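Sucrose 6(F)-phosphate phosphorylase (Thermoanaerobacterium thermosaccharolyticum DSM 571, PDB 6S9V) is a sucrose 6(F)-phosphate phosphorylase, a bacterial carbohydrate-active enzyme of the alpha-amylase family built on a TIM-barrel catalytic domain. Local coordinates at residues L280-N285 against E289-Y294. Numbering follows the deposited sequence.
Sequences LYTLIN and EMLYHY
Met290 brings its thioether up to the ring of Tyr281 obliquely, a Met-aromatic contact in which SD stands 4.6 Å from the ring centroid and 32° off the ring normal. Within this pair the nearest atoms are Met290 SD and Tyr281 CD1, 4.1 Å apart. The methionine chain is fully extended, with CG anti to the backbone N (chi1 -173°), and runs past Tyr281 CD1 with both CB and SD touching it; Tyr281 also rests on Val330 and Glu329 of helix 324-336. In the more buried part of the protein, Thr282 OG1 lies 3.5 Å from Leu291 CB. That hydroxyl has polar partners too: it is hydrogen-bonded to Thr278 O one turn earlier, and Thr282 OG1 accepts a hydrogen bond from a water 2.8 Å away. The same water takes the amide hydrogen of Leu291, with 2.9 Å between water oxygen and Leu291 N, so it supplies an acceptor to an N-H in the first turn of helix 289-295. Ile464 of strand 463-470 touches both Thr282 and Leu291. No direct hydrogen bond joins the segments, which meet through side chains and one bridging water. They belong to two consecutive helices joined by a short three-residue connection, between strands 269-271 and 302-304 of the TIM barrel.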
loop_
_atom_site.group_PDB
_atom_site.type_symbol
_atom_site.label_atom_id
_atom_site.label_comp_id
_atom_site.label_asym_id
_atom_site.label_seq_id
_atom_site.Cartn_x
_atom_site.Cartn_y
_atom_site.Cartn_z
ATOM N N LEU A 280 -6.551 -15.622 -1.591
ATOM C CA LEU A 280 -5.950 -16.573 -2.530
ATOM C C LEU A 280 -6.099 -18.001 -2.023
ATOM O O LEU A 280 -6.500 -18.906 -2.768
ATOM C CB LEU A 280 -4.470 -16.257 -2.742
ATOM C CG LEU A 280 -4.037 -15.395 -3.924
ATOM C CD1 LEU A 280 -2.518 -15.293 -3.894
ATOM C CD2 LEU A 280 -4.517 -15.956 -5.256
ATOM N N TYR A 281 -5.729 -18.228 -0.760
ATOM C CA TYR A 281 -5.841 -19.561 -0.178
ATOM C C TYR A 281 -7.284 -20.043 -0.181
ATOM O O TYR A 281 -7.558 -21.214 -0.486
ATOM C CB TYR A 281 -5.278 -19.548 1.246
ATOM C CG TYR A 281 -5.464 -20.852 1.982
ATOM C CD1 TYR A 281 -6.635 -21.118 2.688
ATOM C CD2 TYR A 281 -4.478 -21.824 1.965
ATOM C CE1 TYR A 281 -6.814 -22.321 3.355
ATOM C CE2 TYR A 281 -4.644 -23.031 2.637
ATOM C CZ TYR A 281 -5.815 -23.272 3.324
ATOM O OH TYR A 281 -5.976 -24.472 3.981
ATOM N N THR A 282 -8.219 -19.154 0.166
ATOM C CA THR A 282 -9.631 -19.508 0.201
ATOM C C THR A 282 -10.094 -20.064 -1.139
ATOM O O THR A 282 -10.781 -21.093 -1.200
ATOM C CB THR A 282 -10.460 -18.267 0.562
ATOM O OG1 THR A 282 -10.080 -17.776 1.859
ATOM C CG2 THR A 282 -11.927 -18.587 0.537
ATOM N N LEU A 283 -9.739 -19.379 -2.225
ATOM C CA LEU A 283 -10.217 -19.744 -3.552
ATOM C C LEU A 283 -9.456 -20.932 -4.122
ATOM O O LEU A 283 -10.061 -21.808 -4.755
ATOM C CB LEU A 283 -10.112 -18.533 -4.475
ATOM C CG LEU A 283 -10.942 -17.346 -3.987
ATOM C CD1 LEU A 283 -10.562 -16.077 -4.730
ATOM C CD2 LEU A 283 -12.422 -17.638 -4.156
ATOM N N ILE A 284 -8.142 -20.995 -3.902
ATOM C CA ILE A 284 -7.361 -22.116 -4.423
ATOM C C ILE A 284 -7.786 -23.423 -3.762
ATOM O O ILE A 284 -7.879 -24.467 -4.421
ATOM C CB ILE A 284 -5.853 -21.860 -4.232
ATOM C CG1 ILE A 284 -5.366 -20.796 -5.220
ATOM C CG2 ILE A 284 -5.064 -23.164 -4.390
ATOM C CD1 ILE A 284 -3.968 -20.285 -4.936
ATOM N N ASN A 285 -8.047 -23.393 -2.455
ATOM C CA ASN A 285 -8.348 -24.598 -1.690
ATOM C C ASN A 285 -9.836 -24.817 -1.442
ATOM O O ASN A 285 -10.207 -25.832 -0.848
ATOM C CB ASN A 285 -7.601 -24.548 -0.355
ATOM C CG ASN A 285 -6.101 -24.541 -0.536
ATOM O OD1 ASN A 285 -5.408 -23.641 -0.068
ATOM N ND2 ASN A 285 -5.592 -25.551 -1.213
ATOM N N GLU A 289 -12.205 -21.618 5.856
ATOM C CA GLU A 289 -11.868 -21.710 7.277
ATOM C C GLU A 289 -10.913 -20.601 7.701
ATOM O O GLU A 289 -11.115 -19.957 8.740
ATOM C CB GLU A 289 -11.259 -23.081 7.585
ATOM C CG GLU A 289 -12.254 -24.226 7.524
ATOM C CD GLU A 289 -11.808 -25.469 8.293
ATOM O OE1 GLU A 289 -11.173 -25.334 9.361
ATOM O OE2 GLU A 289 -12.101 -26.587 7.821
ATOM N N MET A 290 -9.862 -20.370 6.921
ATOM C CA MET A 290 -8.922 -19.302 7.246
ATOM C C MET A 290 -9.588 -17.936 7.149
ATOM O O MET A 290 -9.380 -17.073 8.009
ATOM C CB MET A 290 -7.723 -19.368 6.307
ATOM C CG MET A 290 -6.605 -18.409 6.651
ATOM S SD MET A 290 -5.259 -18.480 5.455
ATOM C CE MET A 290 -4.156 -17.233 6.129
ATOM N N LEU A 291 -10.384 -17.721 6.101
ATOM C CA LEU A 291 -11.077 -16.448 5.933
ATOM C C LEU A 291 -12.030 -16.191 7.089
ATOM O O LEU A 291 -12.072 -15.087 7.646
ATOM C CB LEU A 291 -11.831 -16.444 4.606
ATOM C CG LEU A 291 -12.744 -15.242 4.340
ATOM C CD1 LEU A 291 -11.930 -13.966 4.203
ATOM C CD2 LEU A 291 -13.583 -15.501 3.086
ATOM N N TYR A 292 -12.824 -17.199 7.453
ATOM C CA TYR A 292 -13.771 -17.019 8.544
ATOM C C TYR A 292 -13.049 -16.752 9.855
ATOM O O TYR A 292 -13.478 -15.901 10.644
ATOM C CB TYR A 292 -14.686 -18.233 8.642
ATOM C CG TYR A 292 -15.989 -18.021 7.892
ATOM C CD1 TYR A 292 -15.987 -17.520 6.595
ATOM C CD2 TYR A 292 -17.211 -18.301 8.487
ATOM C CE1 TYR A 292 -17.168 -17.313 5.900
ATOM C CE2 TYR A 292 -18.399 -18.105 7.803
ATOM C CZ TYR A 292 -18.370 -17.603 6.511
ATOM O OH TYR A 292 -19.545 -17.397 5.830
ATOM N N HIS A 293 -11.948 -17.462 10.112
ATOM C CA HIS A 293 -11.186 -17.193 11.325
ATOM C C HIS A 293 -10.660 -15.765 11.338
ATOM O O HIS A 293 -10.655 -15.106 12.385
ATOM C CB HIS A 293 -10.018 -18.169 11.461
ATOM C CG HIS A 293 -9.263 -18.019 12.744
ATOM N ND1 HIS A 293 -9.816 -18.320 13.971
ATOM C CD2 HIS A 293 -8.008 -17.580 12.995
ATOM C CE1 HIS A 293 -8.929 -18.086 14.921
ATOM N NE2 HIS A 293 -7.824 -17.634 14.356
ATOM N N TYR A 294 -10.227 -15.263 10.178
ATOM C CA TYR A 294 -9.685 -13.909 10.100
ATOM C C TYR A 294 -10.782 -12.858 10.263
ATOM O O TYR A 294 -10.610 -11.871 10.992
ATOM C CB TYR A 294 -8.936 -13.723 8.773
ATOM C CG TYR A 294 -8.304 -12.357 8.627
ATOM C CD1 TYR A 294 -7.564 -11.811 9.669
ATOM C CD2 TYR A 294 -8.435 -11.619 7.456
ATOM C CE1 TYR A 294 -6.984 -10.571 9.558
ATOM C CE2 TYR A 294 -7.847 -10.366 7.331
ATOM C CZ TYR A 294 -7.125 -9.851 8.393
ATOM O OH TYR A 294 -6.539 -8.612 8.311
HETATM O O HOH W 1 -10.141 -19.609 3.924
#